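Local coordinates for protein inactive dihydroorotase-like domain (Chaetomium thermophilum, PDB 5NNL) that belongs to the amidohydrolase superfamily as a catalytically inactive dihydroorotase-like domain built round a (beta/alpha)8-type barrel, at residues A[77-82]-A[99-104]; A[54-59]-A[85-90]; A[126-131]-A[147-152]; A[18-23]-A[46-51]; A[12-17]-A[40-45]. One frame throughout, in Å; residues are numbered along the deposited sequence.

Interaction 1: residues A[77-82]-A[99-104]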
# COMPACT_ATOMS: atom_id res chain seq x y z
N SER A 77 0.95 -4.01 -10.96
CA SER A 77 0.46 -5.30 -10.48
C SER A 77 -0.76 -5.65 -11.31
O SER A 77 -1.25 -4.84 -12.09
CB SER A 77 0.14 -5.24 -8.98
OG SER A 77 -0.20 -6.52 -8.46
N ILE A 78 -1.25 -6.88 -11.14
CA ILE A 78 -2.36 -7.37 -11.94
C ILE A 78 -3.33 -8.14 -11.06
O ILE A 78 -2.93 -8.86 -10.15
CB ILE A 78 -1.86 -8.26 -13.10
CG1 ILE A 78 -3.02 -8.65 -14.00
CG2 ILE A 78 -1.11 -9.49 -12.57
CD1 ILE A 78 -2.62 -8.82 -15.46
N THR A 79 -4.62 -7.97 -11.35
CA THR A 79 -5.70 -8.57 -10.58
C THR A 79 -6.08 -9.94 -11.13
O THR A 79 -6.21 -10.12 -12.35
CB THR A 79 -6.94 -7.67 -10.60
OG1 THR A 79 -6.53 -6.31 -10.46
CG2 THR A 79 -7.90 -8.04 -9.49
N ALA A 80 -6.30 -10.89 -10.23
CA ALA A 80 -6.80 -12.20 -10.62
C ALA A 80 -8.31 -12.16 -10.78
O ALA A 80 -9.02 -11.42 -10.10
CB ALA A 80 -6.41 -13.24 -9.57
N THR A 81 -8.80 -12.98 -11.71
CA THR A 81 -10.23 -13.16 -11.93
C THR A 81 -10.48 -14.66 -12.10
O THR A 81 -9.59 -15.48 -11.88
CB THR A 81 -10.73 -12.35 -13.13
OG1 THR A 81 -10.23 -12.92 -14.35
CG2 THR A 81 -10.31 -10.89 -13.03
N SER A 82 -11.70 -14.99 -12.52
CA SER A 82 -12.11 -16.39 -12.64
C SER A 82 -11.40 -17.09 -13.80
O SER A 82 -11.06 -18.27 -13.70
CB SER A 82 -13.62 -16.47 -12.81
OG SER A 82 -14.17 -15.24 -13.24
N PHE A 99 -2.35 -9.73 -7.51
CA PHE A 99 -3.36 -9.42 -6.51
C PHE A 99 -4.57 -10.33 -6.71
O PHE A 99 -5.15 -10.38 -7.80
CB PHE A 99 -3.78 -7.95 -6.61
CG PHE A 99 -4.83 -7.56 -5.61
CD1 PHE A 99 -4.58 -7.65 -4.25
CD2 PHE A 99 -6.06 -7.08 -6.03
CE1 PHE A 99 -5.54 -7.28 -3.33
CE2 PHE A 99 -7.03 -6.71 -5.11
CZ PHE A 99 -6.77 -6.81 -3.76
N ILE A 100 -4.95 -11.04 -5.65
CA ILE A 100 -6.07 -11.97 -5.68
C ILE A 100 -7.13 -11.47 -4.72
O ILE A 100 -7.08 -11.74 -3.52
CB ILE A 100 -5.63 -13.40 -5.32
CG1 ILE A 100 -4.51 -13.87 -6.25
CG2 ILE A 100 -6.83 -14.34 -5.40
CD1 ILE A 100 -3.99 -15.26 -5.96
N PRO A 101 -8.14 -10.75 -5.21
CA PRO A 101 -9.33 -10.50 -4.41
C PRO A 101 -10.38 -11.58 -4.65
O PRO A 101 -10.46 -12.17 -5.73
CB PRO A 101 -9.81 -9.14 -4.93
CG PRO A 101 -9.46 -9.21 -6.42
CD PRO A 101 -8.24 -10.12 -6.54
N PHE A 102 -11.18 -11.85 -3.62
CA PHE A 102 -12.18 -12.90 -3.72
C PHE A 102 -13.53 -12.40 -4.23
O PHE A 102 -14.38 -13.22 -4.58
CB PHE A 102 -12.36 -13.59 -2.37
CG PHE A 102 -11.40 -14.72 -2.15
CD1 PHE A 102 -11.83 -16.03 -2.22
CD2 PHE A 102 -10.06 -14.47 -1.87
CE1 PHE A 102 -10.95 -17.07 -2.01
CE2 PHE A 102 -9.18 -15.51 -1.66
CZ PHE A 102 -9.62 -16.81 -1.73
N ASN A 103 -13.75 -11.09 -4.28
CA ASN A 103 -14.98 -10.54 -4.84
C ASN A 103 -14.97 -10.52 -6.36
O ASN A 103 -16.03 -10.32 -6.97
CB ASN A 103 -15.22 -9.13 -4.29
CG ASN A 103 -14.09 -8.17 -4.61
OD1 ASN A 103 -13.01 -8.59 -5.02
ND2 ASN A 103 -14.32 -6.88 -4.42
N HIS A 104 -13.81 -10.71 -7.00
CA HIS A 104 -13.73 -10.79 -8.45
C HIS A 104 -14.09 -12.17 -8.99
O HIS A 104 -14.20 -12.33 -10.21
CB HIS A 104 -12.31 -10.45 -8.93
CG HIS A 104 -12.05 -8.98 -9.05
ND1 HIS A 104 -12.28 -8.09 -8.01
CD2 HIS A 104 -11.56 -8.24 -10.07
CE1 HIS A 104 -11.95 -6.87 -8.40
NE2 HIS A 104 -11.51 -6.94 -9.65
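The imidazole of His104 lies with one face against Thr79, whose CG2 stands 4.0 Å from the ring centroid in a CH-pi contact, 27° off the ring normal. Thr81 CG2 comes in at the edge of the same ring, close to its plane. On another edge sits the Asn103 amide: His104 ND1 donates to Asn103 OD1 over 3.1 Å, a bond that should fix the rotation of the imidazole. The phenyl ring of Phe99 has Pro101 N over one face, offset toward the rim, while Thr79 CG2 approaches its CD2 obliquely.

Thr79 CG2 is thus shared by three partners, the closest being Pro101, whose CG and CD are both 3.6 Å from it. With chi1 at -41°, the methyl stands anti to the Thr79 backbone N and OG1 swings beside that N, where it bonds to Ile53 O. Behind these side chains the backbones pair in parallel: Phe99 N donates to Ile78 O (2.8 Å) and Ala80 N to Phe99 O (2.7 Å). Beyond the bridge, Ala80 CB packs on Ile100 CG1 at 3.9 Å.

The two strands, 73-79 and 98-100, are neighbours in a beta-alpha-beta unit of the barrel. Helix 111-121 covers Ala80 and Ile100, Pro46 packs on Thr79 and Phe99, and strand 128-130 continues the sheet beyond Phe99.

Interaction 2: residues A[54-59]-A[85-90]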
# COMPACT_ATOMS: atom_id res chain seq x y z
N SER A 54 -6.54 -6.16 -15.36
CA SER A 54 -7.02 -7.53 -15.37
C SER A 54 -6.66 -8.32 -16.62
O SER A 54 -6.90 -9.53 -16.66
CB SER A 54 -8.55 -7.56 -15.20
OG SER A 54 -9.18 -6.64 -16.09
N ASP A 55 -6.10 -7.68 -17.65
CA ASP A 55 -5.75 -8.36 -18.89
C ASP A 55 -4.59 -7.61 -19.55
O ASP A 55 -4.03 -6.67 -18.98
CB ASP A 55 -6.98 -8.46 -19.80
CG ASP A 55 -7.70 -7.14 -19.92
OD1 ASP A 55 -7.01 -6.10 -20.02
OD2 ASP A 55 -8.95 -7.14 -19.92
N VAL A 56 -4.24 -8.03 -20.76
CA VAL A 56 -3.14 -7.40 -21.48
C VAL A 56 -3.50 -5.97 -21.86
O VAL A 56 -2.69 -5.05 -21.70
CB VAL A 56 -2.77 -8.24 -22.72
CG1 VAL A 56 -1.74 -7.51 -23.58
CG2 VAL A 56 -2.23 -9.60 -22.29
N LYS A 57 -4.71 -5.76 -22.39
CA LYS A 57 -5.14 -4.41 -22.76
C LYS A 57 -5.04 -3.46 -21.57
O LYS A 57 -4.54 -2.34 -21.71
CB LYS A 57 -6.56 -4.46 -23.31
CG LYS A 57 -7.31 -3.12 -23.33
CD LYS A 57 -6.69 -2.13 -24.30
CE LYS A 57 -7.34 -0.76 -24.17
NZ LYS A 57 -6.63 0.29 -24.96
N SER A 58 -5.53 -3.89 -20.41
CA SER A 58 -5.55 -3.02 -19.24
C SER A 58 -4.14 -2.64 -18.81
O SER A 58 -3.86 -1.48 -18.47
CB SER A 58 -6.29 -3.70 -18.09
OG SER A 58 -7.68 -3.48 -18.19
N LEU A 59 -3.23 -3.62 -18.79
CA LEU A 59 -1.85 -3.34 -18.43
C LEU A 59 -1.27 -2.22 -19.29
O LEU A 59 -0.59 -1.32 -18.77
CB LEU A 59 -1.01 -4.61 -18.58
CG LEU A 59 0.46 -4.52 -18.18
CD1 LEU A 59 0.64 -4.13 -16.72
CD2 LEU A 59 1.11 -5.85 -18.45
N ALA A 85 -6.05 -16.66 -15.10
CA ALA A 85 -4.75 -17.24 -14.78
C ALA A 85 -3.86 -17.42 -16.00
O ALA A 85 -2.63 -17.40 -15.89
CB ALA A 85 -4.95 -18.59 -14.08
N ASN A 86 -4.46 -17.57 -17.18
CA ASN A 86 -3.69 -17.85 -18.39
C ASN A 86 -2.98 -16.60 -18.90
O ASN A 86 -1.75 -16.56 -18.99
CB ASN A 86 -4.61 -18.43 -19.48
CG ASN A 86 -5.96 -17.73 -19.54
OD1 ASN A 86 -6.13 -16.61 -19.05
ND2 ASN A 86 -6.95 -18.39 -20.15
N GLN A 87 -3.74 -15.56 -19.25
CA GLN A 87 -3.13 -14.39 -19.88
C GLN A 87 -2.22 -13.63 -18.92
O GLN A 87 -1.17 -13.13 -19.32
CB GLN A 87 -4.19 -13.46 -20.47
CG GLN A 87 -5.56 -13.47 -19.81
CD GLN A 87 -6.48 -12.42 -20.40
OE1 GLN A 87 -6.07 -11.63 -21.25
NE2 GLN A 87 -7.73 -12.41 -19.96
N ILE A 88 -2.60 -13.53 -17.64
CA ILE A 88 -1.78 -12.74 -16.73
C ILE A 88 -0.44 -13.42 -16.49
O ILE A 88 0.56 -12.75 -16.17
CB ILE A 88 -2.54 -12.47 -15.41
CG1 ILE A 88 -2.61 -13.73 -14.55
CG2 ILE A 88 -3.93 -11.93 -15.71
CD1 ILE A 88 -3.34 -13.53 -13.26
N SER A 89 -0.37 -14.74 -16.66
CA SER A 89 0.90 -15.46 -16.49
C SER A 89 1.88 -15.16 -17.61
O SER A 89 3.09 -15.08 -17.37
CB SER A 89 0.64 -16.96 -16.39
OG SER A 89 1.56 -17.69 -17.19
N SER A 90 1.39 -14.99 -18.84
CA SER A 90 2.28 -14.68 -19.96
C SER A 90 2.87 -13.28 -19.87
O SER A 90 3.72 -12.92 -20.69
CB SER A 90 1.52 -14.82 -21.28
OG SER A 90 0.39 -13.96 -21.35
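Gln87 points its side chain across at Asp55, the N-cap residue of helix 56-64, so the weakly bonded helix 85-89 meets the N-terminal end of the preceding helix in the outer layer of the barrel. The Gln87 chain runs extended beyond CG and presents its amide to the aliphatic part of Asp55: OE1 is 3.6 Å from Asp55 CB and NE2 4.0 Å from the same carbon. The Asp55 carboxylate leads away from this amide. A chi1 of 48° folds it back over its own main chain, which carries OD1 over the first helical turn to cap Ser58 N. No hydrogen bond joins the two segments.

On the inner side, the buried Ile88 lays CG2 against Ser54 O at 3.9 Å, and that carbonyl also accepts from Asn84 ND2. Ile88 leans on Ile78 of the sheet behind it, whereas Val56 is exposed. The capping bond itself is short and fairly straight, Ser58 N to Asp55 OD1 2.7 Å with 159° at the hydrogen, and meets OD1 nearly end-on.

Interaction 3: residues A[126-131]-A[147-152]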
# COMPACT_ATOMS: atom_id res chain seq x y z
N LYS A 126 7.49 -15.03 -7.52
CA LYS A 126 6.92 -13.70 -7.74
C LYS A 126 5.81 -13.44 -6.72
O LYS A 126 4.92 -14.29 -6.56
CB LYS A 126 6.38 -13.59 -9.16
CG LYS A 126 6.34 -12.17 -9.71
CD LYS A 126 6.60 -12.13 -11.22
CE LYS A 126 7.72 -11.16 -11.59
NZ LYS A 126 7.29 -9.74 -11.51
N PRO A 127 5.81 -12.31 -6.02
CA PRO A 127 4.88 -12.13 -4.90
C PRO A 127 3.42 -12.27 -5.29
O PRO A 127 3.00 -11.90 -6.39
CB PRO A 127 5.19 -10.72 -4.40
CG PRO A 127 6.59 -10.47 -4.82
CD PRO A 127 6.75 -11.18 -6.13
N ILE A 128 2.63 -12.79 -4.35
CA ILE A 128 1.18 -12.83 -4.43
C ILE A 128 0.61 -12.09 -3.22
O ILE A 128 1.05 -12.31 -2.09
CB ILE A 128 0.63 -14.27 -4.49
CG1 ILE A 128 1.11 -14.97 -5.76
CG2 ILE A 128 -0.90 -14.27 -4.42
CD1 ILE A 128 0.71 -16.43 -5.88
N ILE A 129 -0.38 -11.24 -3.47
CA ILE A 129 -0.98 -10.40 -2.44
C ILE A 129 -2.49 -10.56 -2.50
O ILE A 129 -3.07 -10.65 -3.59
CB ILE A 129 -0.56 -8.92 -2.61
CG1 ILE A 129 -1.41 -8.00 -1.73
CG2 ILE A 129 -0.66 -8.50 -4.06
CD1 ILE A 129 -0.92 -6.56 -1.69
N THR A 130 -3.13 -10.61 -1.33
CA THR A 130 -4.57 -10.80 -1.25
C THR A 130 -5.14 -9.93 -0.14
O THR A 130 -4.46 -9.60 0.83
CB THR A 130 -4.94 -12.26 -0.97
OG1 THR A 130 -6.36 -12.38 -0.83
CG2 THR A 130 -4.25 -12.78 0.29
N ASP A 131 -6.42 -9.56 -0.30
CA ASP A 131 -7.18 -8.91 0.76
C ASP A 131 -8.25 -9.84 1.34
O ASP A 131 -9.23 -9.36 1.92
CB ASP A 131 -7.82 -7.62 0.24
CG ASP A 131 -8.80 -7.85 -0.89
OD1 ASP A 131 -8.91 -9.00 -1.37
OD2 ASP A 131 -9.48 -6.88 -1.29
N HIS A 147 1.45 -25.26 -1.67
CA HIS A 147 2.45 -25.02 -2.70
C HIS A 147 3.78 -24.58 -2.13
O HIS A 147 4.71 -24.31 -2.89
CB HIS A 147 1.94 -23.98 -3.69
CG HIS A 147 0.72 -24.41 -4.45
ND1 HIS A 147 0.79 -25.02 -5.68
CD2 HIS A 147 -0.59 -24.32 -4.15
CE1 HIS A 147 -0.43 -25.29 -6.11
NE2 HIS A 147 -1.29 -24.87 -5.19
N ASN A 148 3.90 -24.52 -0.80
CA ASN A 148 5.12 -24.10 -0.13
C ASN A 148 5.70 -22.84 -0.77
O ASN A 148 6.87 -22.79 -1.16
CB ASN A 148 6.15 -25.22 -0.11
CG ASN A 148 7.33 -24.90 0.79
OD1 ASN A 148 7.17 -24.37 1.88
ND2 ASN A 148 8.52 -25.21 0.31
N ARG A 149 4.87 -21.81 -0.87
CA ARG A 149 5.29 -20.52 -1.39
C ARG A 149 4.76 -19.42 -0.48
O ARG A 149 4.07 -19.68 0.51
CB ARG A 149 4.82 -20.33 -2.84
CG ARG A 149 3.30 -20.30 -3.04
CD ARG A 149 2.93 -19.30 -4.12
NE ARG A 149 3.39 -17.96 -3.74
CZ ARG A 149 3.84 -17.04 -4.59
NH1 ARG A 149 3.92 -17.30 -5.89
NH2 ARG A 149 4.23 -15.86 -4.13
N ARG A 150 5.10 -18.18 -0.81
CA ARG A 150 4.80 -17.03 0.03
C ARG A 150 3.43 -16.46 -0.30
O ARG A 150 2.95 -16.55 -1.43
CB ARG A 150 5.86 -15.94 -0.14
CG ARG A 150 7.29 -16.42 0.07
CD ARG A 150 8.29 -15.29 -0.16
NE ARG A 150 8.18 -14.23 0.85
CZ ARG A 150 9.16 -13.80 1.63
NH1 ARG A 150 10.39 -14.30 1.55
NH2 ARG A 150 8.92 -12.83 2.51
N ILE A 151 2.79 -15.86 0.71
CA ILE A 151 1.54 -15.14 0.54
C ILE A 151 1.57 -13.90 1.43
O ILE A 151 2.04 -13.96 2.57
CB ILE A 151 0.32 -16.02 0.88
CG1 ILE A 151 -0.99 -15.27 0.62
CG2 ILE A 151 0.37 -16.47 2.32
CD1 ILE A 151 -1.28 -15.02 -0.85
N HIS A 152 1.08 -12.78 0.90
CA HIS A 152 1.01 -11.53 1.64
C HIS A 152 -0.44 -11.09 1.74
O HIS A 152 -1.15 -11.04 0.73
CB HIS A 152 1.84 -10.43 0.97
CG HIS A 152 1.85 -9.14 1.73
ND1 HIS A 152 2.68 -8.92 2.80
CD2 HIS A 152 1.11 -8.01 1.59
CE1 HIS A 152 2.47 -7.70 3.28
NE2 HIS A 152 1.52 -7.14 2.56
O HOH W 1 3.79 -13.49 -1.72
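Arg149 grips the backbone of Lys126 end-on, NH2 and NH1 both donating to Lys126 O at 3.0 and 3.2 Å. The oxygen lies in the guanidinium plane, both nitrogens reach it from the same face of its carbonyl plane, and Trp122 NE1 is a further donor to it. Across one face of the guanidinium, toward its rim, sits Ile128 CD1, 3.3 Å from NH1, with the two side chains crossing at about a right angle. A water accepts from Ile128 N (3.0 Å) and weakly from Arg149 NH2. The Arg149 chain bends at chi2 and chi3, folding back so that NE bonds to Arg150 O (2.7 Å) on a lone pair. That bond holds the flat group in place.

Next to it runs the parallel pairing of strands 128-130 and 151-153, joined through helix 134-146 as a beta-alpha-beta unit of the barrel. His152 N donates to Ile128 O (3.0 Å), and Thr130 N to His152 O (2.9 Å). On the helix side, Ile151 CD1 meets Ile128 CG2 at 3.7 Å, and Ile140 packs on Ile151. On the other face, Ile129 CD1 lies at the His152 ring edge. Further out, Thr176 OG1 and Asp178 OD1 hold the two ring nitrogens of His152.

Interaction 4: residues A[18-23]-A[46-51]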
# COMPACT_ATOMS: atom_id res chain seq x y z
N GLY A 18 -7.70 6.80 -11.65
CA GLY A 18 -7.72 6.71 -13.09
C GLY A 18 -6.56 5.91 -13.65
O GLY A 18 -6.01 6.24 -14.71
N LEU A 19 -6.19 4.83 -12.96
CA LEU A 19 -5.06 4.01 -13.40
C LEU A 19 -5.27 3.49 -14.82
O LEU A 19 -4.35 3.53 -15.64
CB LEU A 19 -4.86 2.84 -12.43
CG LEU A 19 -3.73 1.87 -12.78
CD1 LEU A 19 -2.39 2.57 -12.75
CD2 LEU A 19 -3.75 0.68 -11.83
N VAL A 20 -6.46 2.99 -15.11
CA VAL A 20 -6.76 2.39 -16.40
C VAL A 20 -7.62 3.31 -17.27
O VAL A 20 -8.23 2.86 -18.24
CB VAL A 20 -7.42 1.00 -16.23
CG1 VAL A 20 -6.40 0.00 -15.70
CG2 VAL A 20 -8.63 1.08 -15.31
N THR A 21 -7.68 4.59 -16.92
CA THR A 21 -8.32 5.58 -17.79
C THR A 21 -7.32 6.07 -18.83
O THR A 21 -6.15 6.31 -18.52
CB THR A 21 -8.84 6.76 -16.97
OG1 THR A 21 -9.81 6.30 -16.02
CG2 THR A 21 -9.48 7.81 -17.88
N ARG A 22 -7.80 6.22 -20.06
CA ARG A 22 -6.95 6.70 -21.14
C ARG A 22 -6.48 8.12 -20.85
O ARG A 22 -7.28 9.01 -20.54
CB ARG A 22 -7.72 6.66 -22.46
CG ARG A 22 -6.93 7.09 -23.69
CD ARG A 22 -7.88 7.48 -24.82
NE ARG A 22 -8.56 8.75 -24.54
CZ ARG A 22 -8.39 9.89 -25.21
NH1 ARG A 22 -7.56 9.96 -26.25
NH2 ARG A 22 -9.06 10.97 -24.85
N ASP A 23 -5.17 8.34 -20.97
CA ASP A 23 -4.58 9.67 -20.84
C ASP A 23 -4.93 10.32 -19.50
O ASP A 23 -5.29 11.49 -19.43
CB ASP A 23 -5.02 10.57 -21.99
CG ASP A 23 -4.50 10.09 -23.32
OD1 ASP A 23 -3.33 9.65 -23.36
OD2 ASP A 23 -5.26 10.12 -24.31
N PRO A 46 -3.60 -2.68 -8.40
CA PRO A 46 -4.18 -2.96 -9.73
C PRO A 46 -5.67 -2.65 -9.82
O PRO A 46 -6.18 -2.50 -10.94
CB PRO A 46 -3.91 -4.46 -9.93
CG PRO A 46 -3.72 -5.02 -8.55
CD PRO A 46 -3.14 -3.91 -7.72
N VAL A 47 -6.38 -2.54 -8.71
CA VAL A 47 -7.80 -2.22 -8.71
C VAL A 47 -7.95 -0.72 -8.47
O VAL A 47 -7.50 -0.19 -7.45
CB VAL A 47 -8.56 -3.03 -7.64
CG1 VAL A 47 -10.01 -2.59 -7.52
CG2 VAL A 47 -8.48 -4.53 -7.96
N SER A 48 -8.59 -0.04 -9.42
CA SER A 48 -8.76 1.40 -9.36
C SER A 48 -10.25 1.74 -9.18
O SER A 48 -11.04 0.89 -8.75
CB SER A 48 -8.13 2.02 -10.61
OG SER A 48 -8.61 1.42 -11.80
N LYS A 49 -10.62 2.99 -9.49
CA LYS A 49 -11.97 3.48 -9.18
C LYS A 49 -13.04 2.61 -9.83
O LYS A 49 -13.84 1.96 -9.14
CB LYS A 49 -12.10 4.94 -9.61
CG LYS A 49 -13.53 5.49 -9.59
CD LYS A 49 -13.61 6.82 -8.87
CE LYS A 49 -14.85 7.63 -9.23
NZ LYS A 49 -15.96 7.47 -8.24
N ASP A 50 -13.09 2.61 -11.16
CA ASP A 50 -14.10 1.86 -11.91
C ASP A 50 -13.44 0.97 -12.95
O ASP A 50 -13.92 0.83 -14.08
CB ASP A 50 -15.10 2.82 -12.57
CG ASP A 50 -16.12 3.38 -11.58
OD1 ASP A 50 -16.75 2.57 -10.86
OD2 ASP A 50 -16.27 4.62 -11.52
N GLY A 51 -12.33 0.35 -12.57
CA GLY A 51 -11.63 -0.54 -13.47
C GLY A 51 -10.52 -1.25 -12.74
O GLY A 51 -10.39 -1.15 -11.51
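Leu19 and Val20 occupy the two middle positions of a type I turn, Gly18 to Thr21, and face Ser48 and Gly51 of a second loop, in which Ser48 N donates to Gly51 O (3.0 Å) and closes a tight turn. The bond closing the first turn, Thr21 N to Gly18 O, is weak. No hydrogen bond passes between the loops, so the contact is made by packing.

Val20 makes the closest approach. Its CG2 branch enters the corner of the second loop, 3.5 Å from Ser48 OG and 3.9 Å from Gly51 CA. Gly51, having no side chain, lets the methyl come up against its backbone. Beside it, Leu19 CB rests on Ser48 CB at 3.8 Å, and Leu19 CD2 comes no nearer than 4.1 Å to Pro46 O. The Ser48 hydroxyl makes a weak bond back to Gly51 O (3.1 Å), so that carbonyl receives both the backbone N-H and the hydroxyl of one residue.

These are two beta-alpha loops of the barrel, packed side by side at its strand ends: they follow strands 13-14 and 39-44 and lead into helices 26-37 and 56-64. Ile53 touches both Leu19 and Val20, and Asn65 ND2 bonds to Leu19 O and Thr21 O. Pro46 meanwhile packs on Ser77 and Thr79 of strand 73-79 and on Phe99 of strand 98-100.

Interaction 5: residues A[12-17]-A[40-45]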
# COMPACT_ATOMS: atom_id res chain seq x y z
N ILE A 12 3.52 -0.13 -0.44
CA ILE A 12 3.17 -1.28 -1.28
C ILE A 12 1.73 -1.26 -1.78
O ILE A 12 1.30 -2.24 -2.40
CB ILE A 12 3.39 -2.61 -0.53
CG1 ILE A 12 2.57 -2.65 0.75
CG2 ILE A 12 4.86 -2.78 -0.22
CD1 ILE A 12 2.32 -4.04 1.27
N ALA A 13 0.98 -0.20 -1.52
CA ALA A 13 -0.41 -0.12 -1.98
C ALA A 13 -0.74 1.36 -2.18
O ALA A 13 -1.21 2.03 -1.26
CB ALA A 13 -1.37 -0.78 -1.01
N ALA A 14 -0.47 1.86 -3.38
CA ALA A 14 -0.82 3.22 -3.76
C ALA A 14 -2.03 3.17 -4.68
O ALA A 14 -1.96 2.58 -5.77
CB ALA A 14 0.36 3.92 -4.45
N PHE A 15 -3.12 3.78 -4.25
CA PHE A 15 -4.36 3.74 -5.01
C PHE A 15 -4.36 4.82 -6.08
O PHE A 15 -4.05 5.99 -5.80
CB PHE A 15 -5.56 3.91 -4.07
CG PHE A 15 -6.89 3.75 -4.75
CD1 PHE A 15 -7.31 2.51 -5.21
CD2 PHE A 15 -7.73 4.84 -4.91
CE1 PHE A 15 -8.54 2.37 -5.83
CE2 PHE A 15 -8.96 4.70 -5.52
CZ PHE A 15 -9.36 3.46 -5.98
N VAL A 16 -4.71 4.44 -7.30
CA VAL A 16 -4.73 5.36 -8.43
C VAL A 16 -6.10 5.29 -9.09
O VAL A 16 -6.36 4.37 -9.88
CB VAL A 16 -3.60 5.04 -9.43
CG1 VAL A 16 -3.62 6.02 -10.60
CG2 VAL A 16 -2.25 5.08 -8.73
N PRO A 17 -7.00 6.23 -8.79
CA PRO A 17 -8.36 6.16 -9.38
C PRO A 17 -8.39 5.96 -10.88
O PRO A 17 -9.06 5.04 -11.36
CB PRO A 17 -8.96 7.51 -8.96
CG PRO A 17 -8.30 7.83 -7.68
CD PRO A 17 -6.89 7.29 -7.78
N SER A 40 9.91 6.88 -2.20
CA SER A 40 10.62 6.83 -3.47
C SER A 40 10.28 5.58 -4.28
O SER A 40 10.78 5.43 -5.40
CB SER A 40 12.13 6.88 -3.23
OG SER A 40 12.58 5.78 -2.46
N MET A 41 9.45 4.69 -3.74
CA MET A 41 9.05 3.47 -4.43
C MET A 41 7.64 3.11 -3.97
O MET A 41 7.39 3.02 -2.77
CB MET A 41 10.00 2.31 -4.12
CG MET A 41 10.78 1.79 -5.32
SD MET A 41 9.74 0.94 -6.53
CE MET A 41 10.60 -0.62 -6.66
N ILE A 42 6.74 2.90 -4.92
CA ILE A 42 5.36 2.56 -4.61
C ILE A 42 4.91 1.43 -5.53
O ILE A 42 5.23 1.41 -6.72
CB ILE A 42 4.42 3.78 -4.75
CG1 ILE A 42 4.38 4.29 -6.19
CG2 ILE A 42 4.85 4.88 -3.80
CD1 ILE A 42 3.33 5.36 -6.44
N ARG A 43 4.15 0.49 -4.96
CA ARG A 43 3.42 -0.49 -5.75
C ARG A 43 2.03 0.05 -6.02
O ARG A 43 1.33 0.49 -5.10
CB ARG A 43 3.34 -1.84 -5.03
CG ARG A 43 2.31 -2.79 -5.63
CD ARG A 43 2.24 -4.13 -4.92
NE ARG A 43 1.09 -4.88 -5.40
CZ ARG A 43 -0.16 -4.66 -5.02
NH1 ARG A 43 -0.44 -3.70 -4.14
NH2 ARG A 43 -1.15 -5.39 -5.52
N ILE A 44 1.64 0.03 -7.29
CA ILE A 44 0.35 0.56 -7.71
C ILE A 44 -0.71 -0.52 -7.55
O ILE A 44 -0.55 -1.64 -8.06
CB ILE A 44 0.42 1.06 -9.17
CG1 ILE A 44 1.61 2.01 -9.36
CG2 ILE A 44 -0.88 1.75 -9.56
CD1 ILE A 44 1.60 3.22 -8.45
N MET A 45 -1.77 -0.19 -6.83
CA MET A 45 -2.86 -1.14 -6.62
C MET A 45 -3.55 -1.43 -7.95
O MET A 45 -4.05 -0.49 -8.59
CB MET A 45 -3.86 -0.58 -5.61
CG MET A 45 -3.26 -0.31 -4.24
SD MET A 45 -4.46 0.33 -3.06
CE MET A 45 -5.54 -1.08 -2.86
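Ala14 lies at the tight centre of this contact, bonded on both sides of its backbone to the neighbouring chain: its N donates to Arg43 O (2.8 Å), and its O accepts from Met45 N in a nearly straight bond (3.0 Å). Met45 CG presses on the same carbonyl, 3.5 Å from Ala14 O. The Ala14 methyl faces Ile42 and Ile44, with Ile42 CD1 at 3.9 Å, and Val16 CG2 meets Ile44 CG2 at 3.7 Å. Helix 26-37 covers this face.

The other face carries a polar grip. Arg43, extended from CG to NE with its CG anti to the backbone N (chi1 166°), runs along the Ile12 carbonyl, and NH1 donates to Ile12 O (2.9 Å). NH1 lies in the carbonyl plane and the oxygen close to the guanidinium plane. Ser97 OG takes NE, and NH2 makes a weak bond to Ser77, which leaves this buried guanidinium well supplied with partners.

Only the sulfur end of Met45 is looser and partly exposed. SD lies 3.9 Å from Phe15 CB and 5.4 Å from the Phe15 ring centroid, near the ring plane: a Met-aromatic contact at the edge.

With 39-44 on one side and, through Ala13 and Gly219, the 215-217 end on the other, strand 13-14 takes the place of the first barrel strand, closing against the last, consistent with the (beta/alpha)8 barrel of the amidohydrolase superfamily.

How the interactions relate
Interactions 5, 1 and 3 follow one another round the barrel wall. Interactions 1 and 3 share a seam where Ile100 N lies 2.8 Å from Ile129 O, a probable hydrogen bond, and Arg43 NH2 of interaction 5 makes a weak bond, 3.3 Å, to Ser77 OG of interaction 1. Inside the barrel, His152 NE2 of interaction 3 comes within 3.4 Å of Ile12 CD1 of interaction 5. Interaction 4 lies at the strand ends of interaction 5, with Lys49 N 3.2 Å from Pro17 O, a probable hydrogen bond. Interaction 2 backs interaction 1 from outside, Ile88 CG2 touching Ile78 CD1 at 3.4 Å. Interactions 3 and 4 lie farthest apart, about 24 Å between centres.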